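Local coordinates for protein poly A polymerase (Aquifex aeolicus, PDB 4WBY) that adds the terminal adenosine to the CC end of tRNA, using ATP and magnesium, to complete the CCA terminus, at residues 8-13 and 132-137; 31-36 and 45-50; 78-81 and 86-89; 118-123 and 171-176. All coordinates share one frame; numbering follows the deposited sequence.

From the N terminus, helix 7-22 is met at its first turns by the loop before strand 137-138; this is contact 1, and it closes a long loop of the chain. Nested inside that loop are two shorter ones in series: contact 2, where helix 32-38 packs on strand 45-51, and contact 3, the hairpin of strands 77-82 and 85-91. Strands 45-51 and 85-91 are neighbours in one mixed sheet, which joins these two contacts. Contact 4 starts within the loop of contact 1 but ends beyond it, on helix 165-177, and the two cross. It ties the loop after helix 111-116 to helix 165-177, sharing a sulfate with contact 2.

Contact 1: residues 8-13 and 132-137; sequences NIEEIA and EDYGTL
Tyr134 reaches from a loop to the first turns of helix 7-22, where its hydroxyl meets Glu10 and Ala13. Along residues 132-137, the chain enters through Glu132, which is salt-bridged to Arg26. At Asp133 a type II beta turn begins and runs to Thr136. Tyr134 follows, its CG anti to the backbone N (chi1 -175°), and this torsion sends the ring out of the turn toward the helix. There OH donates a hydrogen bond of 2.7 Å to Glu10 OE1, coming from above the carboxylate, 54° out of its plane. The Glu10 chain bends at chi2 to bring the carboxylate to the ring edge, with the two planes 83° apart. Beside this bond, Ala13 CB lies 3.4 Å from Tyr134 OH. Gly135 takes the positive phi of the turn's third position, where a side chain would run into the preceding carbonyl. Thr136 then closes the turn on one acceptor: its N lies 3.1 Å and its OG1 2.7 Å from Asp133 O, both on the same face of the carbonyl plane. Glu10 OE2 is salt-bridged to Arg14, which also makes a cation-pi contact with the Tyr134 ring. Glu10 is thus gripped through both oxygens, by a phenol and a guanidinium, and the positive charge of Arg14 would probably favour the ionised carboxylate as acceptor for the tyrosine proton.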
loop_
_atom_site.group_PDB
_atom_site.type_symbol
_atom_site.label_atom_id
_atom_site.label_comp_id
_atom_site.label_asym_id
_atom_site.label_seq_id
_atom_site.Cartn_x
_atom_site.Cartn_y
_atom_site.Cartn_z
ATOM N N ASN A 8 -22.485 -2.437 10.312
ATOM C CA ASN A 8 -22.297 -3.526 9.355
ATOM C C ASN A 8 -21.619 -4.757 9.965
ATOM O O ASN A 8 -21.638 -5.825 9.367
ATOM C CB ASN A 8 -21.513 -3.044 8.127
ATOM C CG ASN A 8 -20.073 -2.721 8.442
ATOM O OD1 ASN A 8 -19.782 -2.078 9.447
ATOM N ND2 ASN A 8 -19.158 -3.159 7.575
ATOM N N ILE A 9 -21.049 -4.606 11.162
ATOM C CA ILE A 9 -20.342 -5.681 11.862
ATOM C C ILE A 9 -21.129 -6.189 13.079
ATOM O O ILE A 9 -20.871 -7.272 13.585
ATOM C CB ILE A 9 -18.945 -5.182 12.333
ATOM C CG1 ILE A 9 -18.108 -4.740 11.134
ATOM C CG2 ILE A 9 -18.175 -6.236 13.127
ATOM C CD1 ILE A 9 -16.822 -4.118 11.560
ATOM N N GLU A 10 -22.110 -5.410 13.523
ATOM C CA GLU A 10 -22.818 -5.668 14.776
ATOM C C GLU A 10 -23.424 -7.072 14.879
ATOM O O GLU A 10 -23.228 -7.757 15.884
ATOM C CB GLU A 10 -23.904 -4.601 14.966
ATOM C CG GLU A 10 -25.000 -4.949 15.968
ATOM C CD GLU A 10 -24.582 -4.775 17.423
ATOM O OE1 GLU A 10 -23.407 -4.446 17.691
ATOM O OE2 GLU A 10 -25.450 -4.969 18.308
ATOM N N GLU A 11 -24.145 -7.521 13.855
ATOM C CA GLU A 11 -24.800 -8.831 13.943
ATOM C C GLU A 11 -23.796 -9.963 14.143
ATOM O O GLU A 11 -23.978 -10.827 15.006
ATOM C CB GLU A 11 -25.647 -9.106 12.698
ATOM C CG GLU A 11 -26.913 -8.277 12.605
ATOM C CD GLU A 11 -27.868 -8.779 11.531
ATOM O OE1 GLU A 11 -27.563 -9.805 10.884
ATOM O OE2 GLU A 11 -28.925 -8.144 11.332
ATOM N N ILE A 12 -22.717 -9.948 13.370
ATOM C CA ILE A 12 -21.700 -10.983 13.490
ATOM C C ILE A 12 -20.930 -10.849 14.808
ATOM O O ILE A 12 -20.637 -11.851 15.458
ATOM C CB ILE A 12 -20.728 -10.952 12.283
ATOM C CG1 ILE A 12 -21.444 -11.434 11.019
ATOM C CG2 ILE A 12 -19.497 -11.823 12.540
ATOM C CD1 ILE A 12 -21.977 -12.862 11.112
ATOM N N ALA A 13 -20.608 -9.621 15.212
ATOM C CA ALA A 13 -19.911 -9.418 16.483
ATOM C C ALA A 13 -20.715 -9.999 17.658
ATOM O O ALA A 13 -20.167 -10.706 18.516
ATOM C CB ALA A 13 -19.647 -7.935 16.708
ATOM N N GLU A 132 -20.672 -9.998 28.663
ATOM C CA GLU A 132 -20.817 -9.200 29.882
ATOM C C GLU A 132 -20.233 -7.795 29.761
ATOM O O GLU A 132 -20.515 -6.935 30.597
ATOM C CB GLU A 132 -20.187 -9.925 31.071
ATOM C CG GLU A 132 -18.730 -9.609 31.317
ATOM C CD GLU A 132 -17.794 -10.332 30.373
ATOM O OE1 GLU A 132 -18.264 -11.194 29.593
ATOM O OE2 GLU A 132 -16.578 -10.029 30.415
ATOM N N ASP A 133 -19.434 -7.550 28.725
ATOM C CA ASP A 133 -18.798 -6.239 28.563
ATOM C C ASP A 133 -18.732 -5.842 27.089
ATOM O O ASP A 133 -17.765 -5.248 26.630
ATOM C CB ASP A 133 -17.393 -6.231 29.179
ATOM C CG ASP A 133 -16.413 -7.101 28.415
ATOM O OD1 ASP A 133 -16.860 -8.010 27.682
ATOM O OD2 ASP A 133 -15.190 -6.856 28.533
ATOM N N TYR A 134 -19.790 -6.155 26.363
ATOM C CA TYR A 134 -19.825 -5.948 24.922
ATOM C C TYR A 134 -19.526 -4.508 24.529
ATOM O O TYR A 134 -20.136 -3.566 25.052
ATOM C CB TYR A 134 -21.187 -6.354 24.382
ATOM C CG TYR A 134 -21.297 -6.295 22.883
ATOM C CD1 TYR A 134 -21.784 -5.160 22.250
ATOM C CD2 TYR A 134 -20.912 -7.379 22.096
ATOM C CE1 TYR A 134 -21.898 -5.106 20.870
ATOM C CE2 TYR A 134 -21.025 -7.340 20.724
ATOM C CZ TYR A 134 -21.522 -6.204 20.114
ATOM O OH TYR A 134 -21.644 -6.170 18.751
ATOM N N GLY A 135 -18.585 -4.345 23.597
ATOM C CA GLY A 135 -18.206 -3.038 23.092
ATOM C C GLY A 135 -17.116 -2.335 23.895
ATOM O O GLY A 135 -16.709 -1.238 23.535
ATOM N N THR A 136 -16.625 -2.960 24.965
ATOM C CA THR A 136 -15.553 -2.359 25.759
ATOM C C THR A 136 -14.267 -2.233 24.946
ATOM O O THR A 136 -13.809 -3.201 24.334
ATOM C CB THR A 136 -15.270 -3.172 27.031
ATOM O OG1 THR A 136 -16.444 -3.191 27.845
ATOM C CG2 THR A 136 -14.128 -2.571 27.822
ATOM N N LEU A 137 -13.690 -1.032 24.948
ATOM C CA LEU A 137 -12.399 -0.800 24.320
ATOM C C LEU A 137 -11.312 -1.215 25.294
ATOM O O LEU A 137 -11.189 -0.651 26.381
ATOM C CB LEU A 137 -12.232 0.661 23.911
ATOM C CG LEU A 137 -10.903 1.031 23.245
ATOM C CD1 LEU A 137 -10.741 0.352 21.896
ATOM C CD2 LEU A 137 -10.836 2.538 23.086
#

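Contact 2: residues 31-36 and 45-50; sequences GGVVRD and DVDFVV. With SO4 (sulfate ion), chain D.
Val33 turns its side chain from helix 32-38 onto the start of strand 45-51, and its CG2 does most of the touching. With CG1 anti to the backbone N (chi1 179°), CG2 is set 3.1 Å from Asp45 O and 3.8 Å from Asp47 OD2. A water adds a polar link: it donates to Asp47 OD2 at 2.7 Å and accepts from Val33 N at 3.1 Å, tying the first turn of the helix to one of the two aspartates, Asp45 and Asp47, inferred to bind magnesium. Further out, Arg35 holds the sulfate from within the ATP site, NH1 and NH2 both bonding to O1, with O1 at the guanidinium edge. Its NE is salt-bridged to Asp36 OD1 at 3.0 Å, while Asn123 OD1 accepts from NH1; together they fix the turn of the guanidinium. A methionine at Arg35 would probably leave Asp36 and Asn123 without their charged mate and weaken the grip on the anion. Gly31, at the N-cap, starts the helix with positive phi. The helical residues 32-36 run at 126° to the strand residues 45-50, and strand 45-51 lies in the head-domain sheet between strands 26-30 and 85-91, with helix 7-22 packed on Val46 and Phe48.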
loop_
_atom_site.group_PDB
_atom_site.type_symbol
_atom_site.label_atom_id
_atom_site.label_comp_id
_atom_site.label_asym_id
_atom_site.label_seq_id
_atom_site.Cartn_x
_atom_site.Cartn_y
_atom_site.Cartn_z
ATOM N N GLY A 31 -6.718 -5.042 16.724
ATOM C CA GLY A 31 -5.629 -4.575 15.889
ATOM C C GLY A 31 -5.942 -3.414 14.977
ATOM O O GLY A 31 -6.621 -2.465 15.372
ATOM N N GLY A 32 -5.457 -3.504 13.744
ATOM C CA GLY A 32 -5.665 -2.454 12.760
ATOM C C GLY A 32 -7.139 -2.169 12.524
ATOM O O GLY A 32 -7.522 -1.037 12.252
ATOM N N VAL A 33 -7.979 -3.195 12.634
ATOM C CA VAL A 33 -9.414 -2.995 12.436
ATOM C C VAL A 33 -9.994 -2.088 13.530
ATOM O O VAL A 33 -10.846 -1.238 13.265
ATOM C CB VAL A 33 -10.156 -4.335 12.407
ATOM C CG1 VAL A 33 -11.638 -4.101 12.226
ATOM C CG2 VAL A 33 -9.594 -5.192 11.284
ATOM N N VAL A 34 -9.501 -2.239 14.755
ATOM C CA VAL A 34 -9.967 -1.397 15.850
ATOM C C VAL A 34 -9.485 0.033 15.636
ATOM O O VAL A 34 -10.248 0.981 15.819
ATOM C CB VAL A 34 -9.488 -1.937 17.221
ATOM C CG1 VAL A 34 -9.874 -0.985 18.340
ATOM C CG2 VAL A 34 -10.077 -3.338 17.472
ATOM N N ARG A 35 -8.226 0.184 15.233
ATOM C CA ARG A 35 -7.706 1.488 14.826
ATOM C C ARG A 35 -8.626 2.130 13.785
ATOM O O ARG A 35 -9.037 3.289 13.926
ATOM C CB ARG A 35 -6.287 1.345 14.271
ATOM C CG ARG A 35 -5.661 2.642 13.755
ATOM C CD ARG A 35 -4.527 2.350 12.771
ATOM N NE ARG A 35 -5.051 1.666 11.585
ATOM C CZ ARG A 35 -4.515 0.599 11.006
ATOM N NH1 ARG A 35 -3.394 0.065 11.477
ATOM N NH2 ARG A 35 -5.098 0.078 9.927
ATOM N N ASP A 36 -8.964 1.383 12.738
ATOM C CA ASP A 36 -9.739 1.968 11.654
ATOM C C ASP A 36 -11.171 2.312 12.082
ATOM O O ASP A 36 -11.732 3.305 11.625
ATOM C CB ASP A 36 -9.730 1.035 10.440
ATOM C CG ASP A 36 -8.383 1.045 9.723
ATOM O OD1 ASP A 36 -7.572 1.954 10.015
ATOM O OD2 ASP A 36 -8.131 0.158 8.884
ATOM N N ASP A 45 -13.237 -5.915 6.578
ATOM C CA ASP A 45 -12.317 -6.982 6.933
ATOM C C ASP A 45 -12.139 -6.937 8.440
ATOM O O ASP A 45 -11.531 -6.007 8.968
ATOM C CB ASP A 45 -10.967 -6.815 6.217
ATOM C CG ASP A 45 -11.053 -7.042 4.709
ATOM O OD1 ASP A 45 -12.169 -7.091 4.150
ATOM O OD2 ASP A 45 -9.986 -7.157 4.074
ATOM N N VAL A 46 -12.695 -7.921 9.137
ATOM C CA VAL A 46 -12.681 -7.917 10.588
ATOM C C VAL A 46 -11.835 -9.057 11.127
ATOM O O VAL A 46 -12.027 -10.219 10.744
ATOM C CB VAL A 46 -14.111 -8.025 11.158
ATOM C CG1 VAL A 46 -14.123 -7.828 12.676
ATOM C CG2 VAL A 46 -15.030 -7.015 10.486
ATOM N N ASP A 47 -10.906 -8.710 12.019
ATOM C CA ASP A 47 -10.010 -9.677 12.645
ATOM C C ASP A 47 -10.407 -9.907 14.094
ATOM O O ASP A 47 -10.586 -8.949 14.853
ATOM C CB ASP A 47 -8.558 -9.198 12.578
ATOM C CG ASP A 47 -8.084 -8.970 11.162
ATOM O OD1 ASP A 47 -8.583 -9.655 10.242
ATOM O OD2 ASP A 47 -7.200 -8.099 10.972
ATOM N N PHE A 48 -10.566 -11.174 14.459
ATOM C CA PHE A 48 -10.869 -11.560 15.834
ATOM C C PHE A 48 -9.730 -12.332 16.458
ATOM O O PHE A 48 -9.071 -13.126 15.782
ATOM C CB PHE A 48 -12.117 -12.448 15.913
ATOM C CG PHE A 48 -13.397 -11.765 15.561
ATOM C CD1 PHE A 48 -13.843 -11.728 14.250
ATOM C CD2 PHE A 48 -14.198 -11.212 16.555
ATOM C CE1 PHE A 48 -15.049 -11.120 13.921
ATOM C CE2 PHE A 48 -15.407 -10.609 16.230
ATOM C CZ PHE A 48 -15.833 -10.569 14.913
ATOM N N VAL A 49 -9.532 -12.138 17.759
ATOM C CA VAL A 49 -8.665 -13.005 18.538
ATOM C C VAL A 49 -9.534 -13.744 19.539
ATOM O O VAL A 49 -10.439 -13.164 20.155
ATOM C CB VAL A 49 -7.530 -12.229 19.247
ATOM C CG1 VAL A 49 -6.888 -13.061 20.366
ATOM C CG2 VAL A 49 -6.478 -11.828 18.239
ATOM N N VAL A 50 -9.273 -15.039 19.672
ATOM C CA VAL A 50 -10.019 -15.889 20.579
ATOM C C VAL A 50 -9.085 -16.402 21.654
ATOM O O VAL A 50 -7.999 -16.889 21.351
ATOM C CB VAL A 50 -10.663 -17.076 19.830
ATOM C CG1 VAL A 50 -11.469 -17.981 20.788
ATOM C CG2 VAL A 50 -11.535 -16.563 18.681
HETATM S S SO4 D . -2.835 -2.348 8.058
HETATM O O1 SO4 D . -3.131 -2.391 9.502
HETATM O O2 SO4 D . -3.373 -1.099 7.528
HETATM O O3 SO4 D . -1.396 -2.431 7.808
HETATM O O4 SO4 D . -3.520 -3.466 7.418
HETATM O O HOH W 1 -6.758 -6.032 12.634
#

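Contact 3: residues 78-81 and 86-89; sequences AHLK and KLEF
His79 and Glu88 meet because their first torsions differ: His79 has CG anti to its carbonyl carbon (chi1 -58°), whereas Glu88 has CG anti to its backbone N (chi1 171°) and then runs extended. The two side chains thus lie side by side and point the same way, with ring and carboxylate nearly perpendicular, 84° apart. NE2 of His79 donates to OE1 of Glu88 at 3.2 Å; the hydrogen bond is bent and arrives on the anti side of the carboxylate. Further along this face Lys81 and Lys86 cross, Lys81 CD lying 4.1 Å from Lys86 CG, while their like-charged ends stay apart.

Ala78, Leu80, Leu87 and Phe89 occupy the other face. Leu80 CD2 packs 3.8 Å from Phe89 CE1, and its CD1 lies 4.3 Å from Leu87 CD1. Beneath the side chains the backbones form a regular antiparallel pairing. Ala78 with Phe89 and Leu80 with Leu87 are hydrogen-bonded pairs, each joined by two N-H...O bonds, such as Ala78 N to Phe89 O at 2.9 Å and Leu87 N to Leu80 O at 2.8 Å; His79 with Glu88 and Lys81 with Lys86 are non-hydrogen-bonded pairs.

Strands 77-82 and 85-91 form a beta hairpin within the head-domain sheet. On its other side strand 85-91 pairs in parallel with strand 45-51, where Glu88 touches Asp47, and the apolar face is covered by helix 54-65 at Ala78 and Phe89 and by helix 7-22 at Leu87 and Phe89.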
loop_
_atom_site.group_PDB
_atom_site.type_symbol
_atom_site.label_atom_id
_atom_site.label_comp_id
_atom_site.label_asym_id
_atom_site.label_seq_id
_atom_site.Cartn_x
_atom_site.Cartn_y
_atom_site.Cartn_z
ATOM N N ALA A 78 -8.311 -19.251 11.246
ATOM C CA ALA A 78 -9.268 -19.631 10.209
ATOM C C ALA A 78 -9.854 -18.391 9.551
ATOM O O ALA A 78 -9.990 -17.349 10.182
ATOM C CB ALA A 78 -10.381 -20.501 10.790
ATOM N N HIS A 79 -10.209 -18.518 8.281
ATOM C CA HIS A 79 -10.783 -17.420 7.518
ATOM C C HIS A 79 -12.091 -17.851 6.883
ATOM O O HIS A 79 -12.236 -19.003 6.462
ATOM C CB HIS A 79 -9.809 -16.937 6.433
ATOM C CG HIS A 79 -8.488 -16.476 6.964
ATOM N ND1 HIS A 79 -7.504 -17.350 7.375
ATOM C CD2 HIS A 79 -7.989 -15.232 7.156
ATOM C CE1 HIS A 79 -6.454 -16.664 7.790
ATOM N NE2 HIS A 79 -6.723 -15.376 7.669
ATOM N N LEU A 80 -13.052 -16.932 6.847
ATOM C CA LEU A 80 -14.310 -17.161 6.141
ATOM C C LEU A 80 -14.900 -15.823 5.732
ATOM O O LEU A 80 -14.474 -14.769 6.207
ATOM C CB LEU A 80 -15.305 -17.953 6.999
ATOM C CG LEU A 80 -15.685 -17.303 8.326
ATOM C CD1 LEU A 80 -17.136 -17.569 8.689
ATOM C CD2 LEU A 80 -14.777 -17.820 9.430
ATOM N N LYS A 81 -15.860 -15.870 4.820
ATOM C CA LYS A 81 -16.523 -14.674 4.341
ATOM C C LYS A 81 -18.023 -14.852 4.531
ATOM O O LYS A 81 -18.571 -15.898 4.195
ATOM C CB LYS A 81 -16.185 -14.419 2.869
ATOM C CG LYS A 81 -16.683 -13.077 2.338
ATOM C CD LYS A 81 -16.187 -12.800 0.922
ATOM C CE LYS A 81 -16.637 -11.426 0.438
ATOM N NZ LYS A 81 -16.107 -11.093 -0.918
ATOM N N LYS A 86 -15.237 -10.042 5.339
ATOM C CA LYS A 86 -14.152 -11.015 5.380
ATOM C C LYS A 86 -13.674 -11.130 6.814
ATOM O O LYS A 86 -13.242 -10.135 7.409
ATOM C CB LYS A 86 -13.003 -10.609 4.454
ATOM C CG LYS A 86 -13.401 -10.640 2.990
ATOM C CD LYS A 86 -12.249 -10.224 2.088
ATOM C CE LYS A 86 -11.087 -11.199 2.195
ATOM N NZ LYS A 86 -9.994 -10.882 1.234
ATOM N N LEU A 87 -13.762 -12.335 7.365
ATOM C CA LEU A 87 -13.464 -12.572 8.767
ATOM C C LEU A 87 -12.221 -13.431 8.964
ATOM O O LEU A 87 -12.016 -14.435 8.275
ATOM C CB LEU A 87 -14.659 -13.244 9.451
ATOM C CG LEU A 87 -16.017 -12.572 9.248
ATOM C CD1 LEU A 87 -17.108 -13.449 9.842
ATOM C CD2 LEU A 87 -16.048 -11.166 9.848
ATOM N N GLU A 88 -11.396 -13.036 9.924
ATOM C CA GLU A 88 -10.282 -13.856 10.367
ATOM C C GLU A 88 -10.433 -14.121 11.855
ATOM O O GLU A 88 -10.752 -13.207 12.616
ATOM C CB GLU A 88 -8.944 -13.175 10.095
ATOM C CG GLU A 88 -7.782 -13.904 10.741
ATOM C CD GLU A 88 -6.491 -13.125 10.670
ATOM O OE1 GLU A 88 -5.979 -12.947 9.545
ATOM O OE2 GLU A 88 -5.989 -12.692 11.734
ATOM N N PHE A 89 -10.202 -15.367 12.258
ATOM C CA PHE A 89 -10.204 -15.762 13.659
ATOM C C PHE A 89 -8.849 -16.349 14.008
ATOM O O PHE A 89 -8.397 -17.286 13.357
ATOM C CB PHE A 89 -11.314 -16.779 13.938
ATOM C CG PHE A 89 -12.682 -16.205 13.819
ATOM C CD1 PHE A 89 -13.309 -16.121 12.587
ATOM C CD2 PHE A 89 -13.335 -15.712 14.935
ATOM C CE1 PHE A 89 -14.566 -15.569 12.480
ATOM C CE2 PHE A 89 -14.589 -15.152 14.830
ATOM C CZ PHE A 89 -15.207 -15.088 13.606
#

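Contact 4: residues 118-123 and 171-176; sequences RDFTIN and LRFAGR. With SO4 (sulfate ion), chain D.
Asn123 ND2 sits over one face of the Phe173 ring, 3.4 Å from CE2 and offset toward the rim, the amide tilted 69° to the ring. Apolar contact is made by Phe120, whose CE2 comes within 3.7 Å of Phe173 CD2; the two rings meet rim to rim with planes 75° apart, neither covering the other. Asp119 OD2 lies at the edge of Phe173, near its plane. An alanine in place of Phe173 is likely to open a gap beside Phe120 and leave the Asn123 amide without the ring beneath it.

Hydrogen bonds hold the loop itself. Asp119 OD1 accepts from Phe120 N at 2.8 Å and from Asn123 ND2 at 3.0 Å, the latter bond in the amide plane; with Asn123 OD1 accepting from Arg35, this helps to hold the amide over the ring. Asp119 OD2 is salt-bridged to Arg169.

Ionic bonds come from the helix. Arg172 NH1 donates almost straight to sulfate O3 (173°), and both end nitrogens of Arg176 reach O2, NH1 at 2.9 Å. Asp119, Asn123, Arg172 and Arg176 bind ATP, and the anion held by these arginines is consistent with a phosphate-binding pocket of this nucleotidyltransferase, between the loop 118-123 and helix 165-177.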
loop_
_atom_site.group_PDB
_atom_site.type_symbol
_atom_site.label_atom_id
_atom_site.label_comp_id
_atom_site.label_asym_id
_atom_site.label_seq_id
_atom_site.Cartn_x
_atom_site.Cartn_y
_atom_site.Cartn_z
ATOM N N ARG A 118 2.395 -6.877 19.358
ATOM C CA ARG A 118 2.130 -6.202 18.081
ATOM C C ARG A 118 3.051 -4.996 17.866
ATOM O O ARG A 118 3.953 -4.761 18.672
ATOM C CB ARG A 118 0.654 -5.816 18.016
ATOM C CG ARG A 118 -0.212 -7.062 17.818
ATOM C CD ARG A 118 -1.661 -6.888 18.204
ATOM N NE ARG A 118 -2.322 -8.192 18.201
ATOM C CZ ARG A 118 -3.012 -8.682 17.176
ATOM N NH1 ARG A 118 -3.153 -7.960 16.069
ATOM N NH2 ARG A 118 -3.579 -9.888 17.269
ATOM N N ASP A 119 2.887 -4.242 16.780
ATOM C CA ASP A 119 3.943 -3.269 16.480
ATOM C C ASP A 119 3.827 -1.925 17.225
ATOM O O ASP A 119 4.780 -1.527 17.905
ATOM C CB ASP A 119 4.086 -3.024 14.966
ATOM C CG ASP A 119 2.766 -2.738 14.238
ATOM O OD1 ASP A 119 1.706 -2.484 14.850
ATOM O OD2 ASP A 119 2.822 -2.746 12.988
ATOM N N PHE A 120 2.688 -1.246 17.129
ATOM C CA PHE A 120 2.556 0.109 17.669
ATOM C C PHE A 120 1.304 0.222 18.513
ATOM O O PHE A 120 0.356 -0.544 18.322
ATOM C CB PHE A 120 2.558 1.133 16.528
ATOM C CG PHE A 120 3.690 0.925 15.580
ATOM C CD1 PHE A 120 4.997 1.107 16.013
ATOM C CD2 PHE A 120 3.467 0.486 14.281
ATOM C CE1 PHE A 120 6.068 0.869 15.170
ATOM C CE2 PHE A 120 4.533 0.250 13.425
ATOM C CZ PHE A 120 5.840 0.433 13.874
ATOM N N THR A 121 1.304 1.157 19.461
ATOM C CA THR A 121 0.215 1.206 20.430
ATOM C C THR A 121 -1.144 1.393 19.763
ATOM O O THR A 121 -2.142 0.835 20.224
ATOM C CB THR A 121 0.416 2.314 21.474
ATOM O OG1 THR A 121 0.492 3.583 20.820
ATOM C CG2 THR A 121 1.698 2.077 22.287
ATOM N N ILE A 122 -1.195 2.148 18.670
ATOM C CA ILE A 122 -2.483 2.399 18.039
ATOM C C ILE A 122 -3.009 1.151 17.329
ATOM O O ILE A 122 -4.185 1.100 16.970
ATOM C CB ILE A 122 -2.433 3.584 17.049
ATOM C CG1 ILE A 122 -1.468 3.303 15.888
ATOM C CG2 ILE A 122 -2.116 4.893 17.785
ATOM C CD1 ILE A 122 -1.553 4.328 14.758
ATOM N N ASN A 123 -2.143 0.151 17.152
ATOM C CA ASN A 123 -2.518 -1.124 16.532
ATOM C C ASN A 123 -2.688 -2.259 17.536
ATOM O O ASN A 123 -2.862 -3.425 17.149
ATOM C CB ASN A 123 -1.468 -1.541 15.495
ATOM C CG ASN A 123 -1.373 -0.573 14.347
ATOM O OD1 ASN A 123 -2.315 0.168 14.060
ATOM N ND2 ASN A 123 -0.223 -0.569 13.672
ATOM N N LEU A 171 7.106 4.070 9.593
ATOM C CA LEU A 171 7.095 5.200 8.682
ATOM C C LEU A 171 5.874 5.144 7.765
ATOM O O LEU A 171 5.324 6.184 7.400
ATOM C CB LEU A 171 8.402 5.232 7.881
ATOM C CG LEU A 171 9.662 5.263 8.759
ATOM C CD1 LEU A 171 10.925 5.412 7.916
ATOM C CD2 LEU A 171 9.560 6.364 9.823
ATOM N N ARG A 172 5.426 3.938 7.420
ATOM C CA ARG A 172 4.184 3.809 6.651
ATOM C C ARG A 172 2.993 4.361 7.442
ATOM O O ARG A 172 2.203 5.147 6.911
ATOM C CB ARG A 172 3.912 2.360 6.240
ATOM C CG ARG A 172 2.526 2.174 5.614
ATOM C CD ARG A 172 2.435 0.905 4.763
ATOM N NE ARG A 172 2.714 -0.326 5.503
ATOM C CZ ARG A 172 1.802 -1.052 6.138
ATOM N NH1 ARG A 172 0.530 -0.673 6.155
ATOM N NH2 ARG A 172 2.163 -2.167 6.758
ATOM N N PHE A 173 2.865 3.975 8.712
ATOM C CA PHE A 173 1.743 4.482 9.498
ATOM C C PHE A 173 1.891 5.972 9.792
ATOM O O PHE A 173 0.898 6.704 9.749
ATOM C CB PHE A 173 1.569 3.682 10.793
ATOM C CG PHE A 173 1.123 2.265 10.555
ATOM C CD1 PHE A 173 -0.062 2.004 9.878
ATOM C CD2 PHE A 173 1.893 1.197 10.976
ATOM C CE1 PHE A 173 -0.479 0.697 9.641
ATOM C CE2 PHE A 173 1.479 -0.107 10.753
ATOM C CZ PHE A 173 0.292 -0.361 10.078
ATOM N N ALA A 174 3.115 6.430 10.062
ATOM C CA ALA A 174 3.321 7.863 10.301
ATOM C C ALA A 174 2.900 8.677 9.076
ATOM O O ALA A 174 2.194 9.685 9.201
ATOM C CB ALA A 174 4.782 8.160 10.673
ATOM N N GLY A 175 3.312 8.237 7.890
ATOM C CA GLY A 175 2.972 8.959 6.674
ATOM C C GLY A 175 1.495 8.860 6.320
ATOM O O GLY A 175 0.876 9.848 5.914
ATOM N N ARG A 176 0.918 7.667 6.465
ATOM C CA ARG A 176 -0.510 7.488 6.208
ATOM C C ARG A 176 -1.358 8.429 7.045
ATOM O O ARG A 176 -2.300 9.039 6.551
ATOM C CB ARG A 176 -0.937 6.047 6.502
ATOM C CG ARG A 176 -2.440 5.831 6.371
ATOM C CD ARG A 176 -2.914 4.522 6.981
ATOM N NE ARG A 176 -2.404 3.363 6.257
ATOM C CZ ARG A 176 -2.660 2.105 6.597
ATOM N NH1 ARG A 176 -3.414 1.845 7.663
ATOM N NH2 ARG A 176 -2.158 1.112 5.883
HETATM S S SO4 D . -2.835 -2.348 8.058
HETATM O O1 SO4 D . -3.131 -2.391 9.502
HETATM O O2 SO4 D . -3.373 -1.099 7.528
HETATM O O3 SO4 D . -1.396 -2.431 7.808
HETATM O O4 SO4 D . -3.520 -3.466 7.418
#